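Local atomic coordinates of nucleocapsid (PDB entry 4AKL), a protein that binds single- and double-stranded RNA, probably helps to package the viral genome, and has sequence-nonspecific DNA endonuclease activity. Residues D44-Q49 / L67-K72; S328-E333 / M353-K358. All blocks are in the same frame, centred on the assembly; numbering follows the deposited sequence.

Both contacts join helices of one largely helical chain, and each bridges elements close in sequence. Contact 1 closes before contact 2 begins, and the two share no helix. Their centres lie about 26 Å apart, with nearest atoms about 7 Å apart. Each is partly buried and sits well away from the centre of the chain. Their chemistry differs. Contact 1 ties helix 45-52 to helix 56-71 by a salt bridge whose arginine is exposed, with a buried phenylalanine beside it. In contact 2, segments 328-333 and 353-358 share no polar bond. There a buried tryptophan of helix 355-360 meets a partly exposed phenylalanine of helix 324-336 in a T-shaped stack.

Contact 1. Residues D44-Q49 / L67-K72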
ATOM      1  N   ASP A  44      -2.803  28.998   2.404  1.00 45.86           N
ATOM      2  CA  ASP A  44      -3.449  29.984   1.512  1.00 47.37           C
ATOM      3  C   ASP A  44      -2.462  30.704   0.657  1.00 47.34           C
ATOM      4  O   ASP A  44      -2.602  30.734  -0.563  1.00 47.54           O
ATOM      5  CB  ASP A  44      -4.239  31.059   2.318  1.00 49.54           C
ATOM      6  CG  ASP A  44      -5.615  30.572   2.809  1.00 51.35           C
ATOM      7  OD1 ASP A  44      -6.061  29.499   2.389  1.00 51.60           O
ATOM      8  OD2 ASP A  44      -6.269  31.277   3.623  1.00 54.50           O
ATOM      9  N   ARG A  45      -1.444  31.276   1.292  1.00 47.33           N
ATOM     10  CA  ARG A  45      -0.483  32.086   0.574  1.00 47.65           C
ATOM     11  C   ARG A  45       0.184  31.355  -0.590  1.00 45.57           C
ATOM     12  O   ARG A  45       0.592  31.991  -1.546  1.00 45.57           O
ATOM     13  CB  ARG A  45       0.589  32.641   1.519  1.00 48.47           C
ATOM     14  CG  ARG A  45       1.680  31.622   1.953  1.00 47.52           C
ATOM     15  CD  ARG A  45       2.506  32.280   3.073  1.00 50.00           C
ATOM     16  NE  ARG A  45       3.591  31.444   3.571  1.00 48.98           N
ATOM     17  CZ  ARG A  45       3.478  30.509   4.509  1.00 50.12           C
ATOM     18  NH1 ARG A  45       2.312  30.225   5.090  1.00 51.35           N
ATOM     19  NH2 ARG A  45       4.550  29.818   4.864  1.00 51.00           N
ATOM     20  N   PHE A  46       0.289  30.035  -0.520  1.00 43.31           N
ATOM     21  CA  PHE A  46       0.948  29.295  -1.599  1.00 41.88           C
ATOM     22  C   PHE A  46       0.114  29.253  -2.889  1.00 41.58           C
ATOM     23  O   PHE A  46       0.659  28.977  -3.966  1.00 40.58           O
ATOM     24  CB  PHE A  46       1.330  27.889  -1.171  1.00 40.50           C
ATOM     25  CG  PHE A  46       2.313  27.845  -0.004  1.00 41.60           C
ATOM     26  CD1 PHE A  46       3.673  28.070  -0.211  1.00 42.74           C
ATOM     27  CD2 PHE A  46       1.875  27.560   1.280  1.00 42.10           C
ATOM     28  CE1 PHE A  46       4.579  28.053   0.858  1.00 43.19           C
ATOM     29  CE2 PHE A  46       2.769  27.526   2.349  1.00 43.21           C
ATOM     30  CZ  PHE A  46       4.133  27.773   2.138  1.00 43.90           C
ATOM     31  N   VAL A  47      -1.191  29.521  -2.814  1.00 42.07           N
ATOM     32  CA  VAL A  47      -1.985  29.562  -4.040  1.00 42.32           C
ATOM     33  C   VAL A  47      -1.603  30.825  -4.870  1.00 44.11           C
ATOM     34  O   VAL A  47      -1.408  30.738  -6.092  1.00 43.49           O
ATOM     35  CB  VAL A  47      -3.496  29.516  -3.779  1.00 43.57           C
ATOM     36  CG1 VAL A  47      -4.277  29.811  -5.088  1.00 44.00           C
ATOM     37  CG2 VAL A  47      -3.918  28.135  -3.139  1.00 41.04           C
ATOM     38  N   PHE A  48      -1.484  31.961  -4.184  1.00 45.38           N
ATOM     39  CA  PHE A  48      -1.201  33.228  -4.823  1.00 47.64           C
ATOM     40  C   PHE A  48       0.212  33.245  -5.363  1.00 46.74           C
ATOM     41  O   PHE A  48       0.427  33.744  -6.436  1.00 46.97           O
ATOM     42  CB  PHE A  48      -1.413  34.413  -3.861  1.00 49.51           C
ATOM     43  CG  PHE A  48      -2.753  34.419  -3.244  1.00 52.79           C
ATOM     44  CD1 PHE A  48      -3.880  34.449  -4.042  1.00 54.80           C
ATOM     45  CD2 PHE A  48      -2.903  34.350  -1.850  1.00 54.96           C
ATOM     46  CE1 PHE A  48      -5.141  34.436  -3.478  1.00 57.58           C
ATOM     47  CE2 PHE A  48      -4.160  34.333  -1.272  1.00 56.89           C
ATOM     48  CZ  PHE A  48      -5.293  34.376  -2.086  1.00 58.11           C
ATOM     49  N   GLN A  49       1.154  32.695  -4.598  1.00 45.47           N
ATOM     50  CA  GLN A  49       2.527  32.532  -5.064  1.00 45.01           C
ATOM     51  C   GLN A  49       2.558  31.695  -6.331  1.00 43.89           C
ATOM     52  O   GLN A  49       3.200  32.074  -7.330  1.00 43.55           O
ATOM     53  CB  GLN A  49       3.415  31.859  -4.015  1.00 44.00           C
ATOM     54  CG  GLN A  49       3.729  32.691  -2.741  1.00 45.61           C
ATOM     55  CD  GLN A  49       4.636  31.907  -1.795  1.00 45.44           C
ATOM     56  OE1 GLN A  49       5.374  30.990  -2.226  1.00 46.15           O
ATOM     57  NE2 GLN A  49       4.574  32.224  -0.530  1.00 46.29           N
ATOM     58  N   LEU A  67       4.017  21.712   1.031  1.00 35.61           N
ATOM     59  CA  LEU A  67       3.950  20.336   1.514  1.00 35.38           C
ATOM     60  C   LEU A  67       4.712  20.167   2.847  1.00 35.56           C
ATOM     61  O   LEU A  67       4.236  19.496   3.813  1.00 34.89           O
ATOM     62  CB  LEU A  67       4.498  19.452   0.415  1.00 34.60           C
ATOM     63  CG  LEU A  67       4.476  17.942   0.574  1.00 35.83           C
ATOM     64  CD1 LEU A  67       3.046  17.438   0.894  1.00 36.79           C
ATOM     65  CD2 LEU A  67       5.039  17.328  -0.704  1.00 36.57           C
ATOM     66  N   VAL A  68       5.897  20.780   2.917  1.00 36.22           N
ATOM     67  CA  VAL A  68       6.629  20.792   4.185  1.00 37.04           C
ATOM     68  C   VAL A  68       5.857  21.544   5.282  1.00 38.17           C
ATOM     69  O   VAL A  68       5.804  21.089   6.437  1.00 38.29           O
ATOM     70  CB  VAL A  68       7.980  21.353   4.033  1.00 37.39           C
ATOM     71  CG1 VAL A  68       8.566  21.663   5.416  1.00 37.95           C
ATOM     72  CG2 VAL A  68       8.784  20.350   3.243  1.00 36.88           C
ATOM     73  N   GLU A  69       5.267  22.665   4.907  1.00 39.30           N
ATOM     74  CA  GLU A  69       4.485  23.455   5.847  1.00 40.80           C
ATOM     75  C   GLU A  69       3.268  22.669   6.333  1.00 40.34           C
ATOM     76  O   GLU A  69       2.975  22.646   7.515  1.00 40.91           O
ATOM     77  CB  GLU A  69       4.053  24.756   5.207  1.00 42.35           C
ATOM     78  CG  GLU A  69       3.157  25.580   6.146  1.00 45.32           C
ATOM     79  CD  GLU A  69       3.551  26.993   6.256  1.00 49.14           C
ATOM     80  OE1 GLU A  69       4.641  27.352   5.717  1.00 52.97           O
ATOM     81  OE2 GLU A  69       2.778  27.773   6.884  1.00 52.07           O
ATOM     82  N   ALA A  70       2.591  22.009   5.396  1.00 38.71           N
ATOM     83  CA  ALA A  70       1.528  21.118   5.727  1.00 38.04           C
ATOM     84  C   ALA A  70       1.917  20.013   6.747  1.00 37.64           C
ATOM     85  O   ALA A  70       1.073  19.578   7.520  1.00 38.47           O
ATOM     86  CB  ALA A  70       1.012  20.471   4.458  1.00 36.92           C
ATOM     87  N   THR A  71       3.170  19.566   6.743  1.00 36.31           N
ATOM     88  CA  THR A  71       3.540  18.389   7.460  1.00 35.79           C
ATOM     89  C   THR A  71       4.588  18.547   8.561  1.00 36.31           C
ATOM     90  O   THR A  71       4.811  17.619   9.316  1.00 36.32           O
ATOM     91  CB  THR A  71       4.101  17.342   6.468  1.00 34.32           C
ATOM     92  OG1 THR A  71       5.176  17.909   5.780  1.00 35.06           O
ATOM     93  CG2 THR A  71       3.111  16.984   5.449  1.00 33.83           C
ATOM     94  N   LYS A  72       5.232  19.690   8.624  1.00 36.53           N
ATOM     95  CA  LYS A  72       6.342  19.892   9.471  1.00 37.34           C
ATOM     96  C   LYS A  72       6.106  19.426  10.941  1.00 37.95           C
ATOM     97  O   LYS A  72       6.971  18.791  11.525  1.00 37.18           O
ATOM     98  CB  LYS A  72       6.692  21.414   9.486  1.00 38.64           C
ATOM     99  CG  LYS A  72       8.108  21.729   9.673  1.00 40.87           C
ATOM    100  CD  LYS A  72       8.298  23.274   9.742  1.00 43.84           C
ATOM    101  CE  LYS A  72       9.771  23.733   9.943  1.00 46.64           C
ATOM    102  NZ  LYS A  72      10.768  22.712  10.406  1.00 45.62           N
TER
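Arg45 and Glu69 reach for each other from opposite directions and meet in a bidentate, end-on salt bridge. The guanidinium offers NH1 and NH2, one to each carboxylate oxygen. Arg45 NH2 lies 2.6 Å from Glu69 OE1, and Arg45 NH1 lies 3.1 Å from Glu69 OE2. The longer bond is the straighter one, with an N-H...O angle of 159°. The two flat groups are not coplanar; their planes stand 56° apart. OE2 lies in the guanidinium plane, but NH1 approaches it from above the carboxylate plane. OE1 is met on its syn side, somewhat out of plane.

Arg45 has CG between its backbone N and carbonyl carbon. From there the chain runs extended to NE, and its charged end comes nearer to the second helix than its root suggests. Glu69 has CG anti to its backbone N (chi1 177°) and then bends at chi2, turning the carboxylate to the arginine.

Phe46 lies beside this pair. Its CZ sits 3.4 Å above the guanidinium plane of Arg45, offset toward the rim of that group. Its ring edge faces the acid, with Phe46 CZ 3.6 Å from Glu69 OE1. The ring stands nearly upright to the carboxylate. Phe46 also packs on Ile62, Ser65 and Ala66 of helix 56-71 and on Ile436 of helix 425-440.

This is a contact between consecutive helices, 45-52 and 56-71. Within the second, Thr71 OG1 donates to Leu67 O at 2.7 Å, a bond back along the helix. Across the contact, two bonds fix the rotation of both charged ends, and the positive edge of the phenyl ring probably suits the anionic OE1. The bridge probably keeps both residues ionised near the surface, while Phe46 supplies the buried apolar part.

Contact 2. Residues S328-E333 / M353-K358; sequences SQFLFE and MKWGKK
Phe330 and Trp355 form a T-shaped (edge-to-face) aromatic pair between two helices of this mainly helical nucleocapsid. Phe330 belongs to helix 324-336 and Trp355 to helix 355-360. Helix 341-350 lies between them in the chain.

The stack is the main interaction. The edge of the indole points to the face of the phenyl ring. The phenyl ring and the six-membered ring of Trp355 have centroids 5.6 Å apart and planes at 83°. Each side chain leaves its backbone toward the other helix. With CG between the backbone N and carbonyl carbon (chi1 66°), Trp355 carries its six-membered ring outward so that CH2 leads toward Phe330. Phe330 has CG anti to its backbone N (chi1 -173°), which brings its ring out to that edge. The rings meet between the two helices.

Apolar packing extends the pair. Both rings touch Leu348 of helix 341-350, and Phe330 also touches Ala347. The indole further packs on Val327 and Val319. The stack is thus part of a small apolar cluster shared by three helices.

Hydrogen bonds lie outside the stack. Trp355 NE1 bonds to Thr326 OG1 on helix 324-336, which satisfies the buried indole N-H and helps to fix how the ring is turned. On the same helix, Gln329 NE2 makes a weak bond to Glu333 OE2 one turn on, at 3.3 Å. Gly356 N bonds to Met353 O at 3.1 Å.

A single indole atom makes the closest approach: Trp355 CH2 lies 3.8 Å from both CB and CG of Phe330.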
ATOM      1  N   SER A 328      18.234   7.988   8.887  1.00 31.38           N
ATOM      2  CA  SER A 328      17.318   8.800   9.646  1.00 31.51           C
ATOM      3  C   SER A 328      17.717  10.273   9.592  1.00 31.21           C
ATOM      4  O   SER A 328      16.894  11.143   9.370  1.00 31.04           O
ATOM      5  CB  SER A 328      17.243   8.279  11.080  1.00 32.21           C
ATOM      6  OG  SER A 328      16.544   9.167  11.934  1.00 33.36           O
ATOM      7  N   GLN A 329      18.989  10.552   9.770  1.00 32.40           N
ATOM      8  CA  GLN A 329      19.446  11.937   9.756  1.00 32.26           C
ATOM      9  C   GLN A 329      19.241  12.557   8.365  1.00 31.50           C
ATOM     10  O   GLN A 329      18.747  13.695   8.237  1.00 30.69           O
ATOM     11  CB  GLN A 329      20.895  12.044  10.149  1.00 33.71           C
ATOM     12  CG  GLN A 329      21.294  13.485  10.528  1.00 34.11           C
ATOM     13  CD  GLN A 329      20.776  13.825  11.890  1.00 35.51           C
ATOM     14  OE1 GLN A 329      20.842  12.993  12.814  1.00 37.65           O
ATOM     15  NE2 GLN A 329      20.249  15.021  12.040  1.00 36.49           N
ATOM     16  N   PHE A 330      19.615  11.798   7.329  1.00 30.80           N
ATOM     17  CA  PHE A 330      19.461  12.228   5.939  1.00 29.94           C
ATOM     18  C   PHE A 330      18.001  12.664   5.646  1.00 29.70           C
ATOM     19  O   PHE A 330      17.752  13.718   5.074  1.00 29.16           O
ATOM     20  CB  PHE A 330      19.872  11.081   4.999  1.00 29.68           C
ATOM     21  CG  PHE A 330      19.926  11.454   3.545  1.00 28.62           C
ATOM     22  CD1 PHE A 330      18.815  11.388   2.763  1.00 28.90           C
ATOM     23  CD2 PHE A 330      21.133  11.820   2.950  1.00 31.73           C
ATOM     24  CE1 PHE A 330      18.888  11.722   1.384  1.00 28.08           C
ATOM     25  CE2 PHE A 330      21.209  12.132   1.620  1.00 30.87           C
ATOM     26  CZ  PHE A 330      20.055  12.091   0.840  1.00 31.00           C
ATOM     27  N   LEU A 331      17.053  11.811   6.044  1.00 29.26           N
ATOM     28  CA  LEU A 331      15.652  12.064   5.818  1.00 28.60           C
ATOM     29  C   LEU A 331      15.129  13.212   6.652  1.00 29.47           C
ATOM     30  O   LEU A 331      14.295  13.963   6.182  1.00 29.36           O
ATOM     31  CB  LEU A 331      14.853  10.802   6.038  1.00 28.20           C
ATOM     32  CG  LEU A 331      15.170   9.642   5.055  1.00 26.57           C
ATOM     33  CD1 LEU A 331      14.729   8.255   5.595  1.00 23.42           C
ATOM     34  CD2 LEU A 331      14.547   9.909   3.648  1.00 24.23           C
ATOM     35  N   PHE A 332      15.647  13.362   7.851  1.00 30.47           N
ATOM     36  CA  PHE A 332      15.247  14.430   8.737  1.00 32.61           C
ATOM     37  C   PHE A 332      15.614  15.773   8.146  1.00 33.66           C
ATOM     38  O   PHE A 332      14.798  16.657   8.134  1.00 34.06           O
ATOM     39  CB  PHE A 332      15.901  14.280  10.121  1.00 33.57           C
ATOM     40  CG  PHE A 332      15.683  15.459  11.044  1.00 35.03           C
ATOM     41  CD1 PHE A 332      14.479  15.631  11.705  1.00 35.50           C
ATOM     42  CD2 PHE A 332      16.705  16.395  11.261  1.00 37.93           C
ATOM     43  CE1 PHE A 332      14.268  16.713  12.543  1.00 37.48           C
ATOM     44  CE2 PHE A 332      16.535  17.494  12.135  1.00 37.85           C
ATOM     45  CZ  PHE A 332      15.318  17.658  12.777  1.00 38.96           C
ATOM     46  N   GLU A 333      16.843  15.897   7.662  1.00 34.79           N
ATOM     47  CA  GLU A 333      17.328  17.161   7.013  1.00 36.25           C
ATOM     48  C   GLU A 333      16.469  17.505   5.848  1.00 35.87           C
ATOM     49  O   GLU A 333      16.204  18.639   5.623  1.00 35.73           O
ATOM     50  CB  GLU A 333      18.773  17.040   6.539  1.00 36.50           C
ATOM     51  CG  GLU A 333      19.762  16.709   7.630  1.00 38.69           C
ATOM     52  CD  GLU A 333      19.841  17.788   8.645  1.00 43.04           C
ATOM     53  OE1 GLU A 333      19.807  18.955   8.216  1.00 46.38           O
ATOM     54  OE2 GLU A 333      19.950  17.500   9.860  1.00 44.38           O
ATOM     55  N   MET A 353      28.738   7.508   2.788  1.00 34.59           N
ATOM     56  CA  MET A 353      28.080   6.295   3.258  1.00 34.38           C
ATOM     57  C   MET A 353      27.813   5.388   2.080  1.00 33.86           C
ATOM     58  O   MET A 353      27.214   5.852   1.073  1.00 32.70           O
ATOM     59  CB  MET A 353      26.723   6.635   3.877  1.00 33.42           C
ATOM     60  CG  MET A 353      26.760   7.572   5.082  1.00 34.64           C
ATOM     61  SD  MET A 353      27.829   7.091   6.418  1.00 38.69           S
ATOM     62  CE  MET A 353      27.186   5.452   6.825  1.00 33.46           C
ATOM     63  N   LYS A 354      28.242   4.113   2.173  1.00 34.59           N
ATOM     64  CA  LYS A 354      28.030   3.159   1.065  1.00 34.42           C
ATOM     65  C   LYS A 354      26.558   2.951   0.716  1.00 32.91           C
ATOM     66  O   LYS A 354      26.219   2.679  -0.442  1.00 32.33           O
ATOM     67  CB  LYS A 354      28.684   1.806   1.390  1.00 36.05           C
ATOM     68  CG  LYS A 354      30.164   1.783   1.150  1.00 38.02           C
ATOM     69  CD  LYS A 354      30.748   0.438   1.550  1.00 41.00           C
ATOM     70  CE  LYS A 354      32.283   0.404   1.439  1.00 43.37           C
ATOM     71  NZ  LYS A 354      32.898  -0.635   2.317  1.00 45.91           N
ATOM     72  N   TRP A 355      25.654   3.103   1.700  1.00 32.15           N
ATOM     73  CA  TRP A 355      24.246   2.919   1.412  1.00 30.84           C
ATOM     74  C   TRP A 355      23.678   3.936   0.434  1.00 29.83           C
ATOM     75  O   TRP A 355      22.614   3.686  -0.137  1.00 29.77           O
ATOM     76  CB  TRP A 355      23.379   2.879   2.705  1.00 30.89           C
ATOM     77  CG  TRP A 355      23.286   4.159   3.525  1.00 30.15           C
ATOM     78  CD1 TRP A 355      23.933   4.394   4.687  1.00 30.60           C
ATOM     79  CD2 TRP A 355      22.473   5.347   3.265  1.00 28.31           C
ATOM     80  NE1 TRP A 355      23.612   5.627   5.152  1.00 31.68           N
ATOM     81  CE2 TRP A 355      22.719   6.238   4.309  1.00 28.25           C
ATOM     82  CE3 TRP A 355      21.602   5.732   2.248  1.00 26.48           C
ATOM     83  CZ2 TRP A 355      22.137   7.513   4.381  1.00 27.07           C
ATOM     84  CZ3 TRP A 355      20.980   6.993   2.327  1.00 27.09           C
ATOM     85  CH2 TRP A 355      21.264   7.874   3.403  1.00 28.42           C
ATOM     86  N   GLY A 356      24.376   5.079   0.226  1.00 30.21           N
ATOM     87  CA  GLY A 356      23.864   6.140  -0.614  1.00 28.88           C
ATOM     88  C   GLY A 356      23.626   5.660  -2.025  1.00 28.06           C
ATOM     89  O   GLY A 356      22.531   5.715  -2.547  1.00 25.81           O
ATOM     90  N   LYS A 357      24.688   5.177  -2.630  1.00 29.02           N
ATOM     91  CA  LYS A 357      24.640   4.767  -4.014  1.00 29.09           C
ATOM     92  C   LYS A 357      23.770   3.564  -4.163  1.00 28.66           C
ATOM     93  O   LYS A 357      23.081   3.441  -5.205  1.00 28.36           O
ATOM     94  CB  LYS A 357      26.057   4.498  -4.580  1.00 30.74           C
ATOM     95  CG  LYS A 357      26.743   5.806  -5.056  1.00 32.04           C
ATOM     96  CD  LYS A 357      28.167   5.597  -5.527  1.00 34.59           C
ATOM     97  CE  LYS A 357      28.850   6.944  -5.803  1.00 34.99           C
ATOM     98  NZ  LYS A 357      29.439   7.547  -4.597  1.00 33.37           N
ATOM     99  N   LYS A 358      23.776   2.680  -3.160  1.00 28.77           N
ATOM    100  CA  LYS A 358      22.934   1.481  -3.221  1.00 29.34           C
ATOM    101  C   LYS A 358      21.466   1.862  -3.173  1.00 27.86           C
ATOM    102  O   LYS A 358      20.703   1.245  -3.834  1.00 27.55           O
ATOM    103  CB  LYS A 358      23.293   0.455  -2.130  1.00 30.11           C
ATOM    104  CG  LYS A 358      24.671  -0.105  -2.286  1.00 34.43           C
ATOM    105  CD  LYS A 358      24.997  -0.993  -1.113  1.00 39.02           C
ATOM    106  CE  LYS A 358      26.432  -1.451  -1.115  1.00 42.38           C
ATOM    107  NZ  LYS A 358      26.933  -1.541   0.322  1.00 45.28           N
TER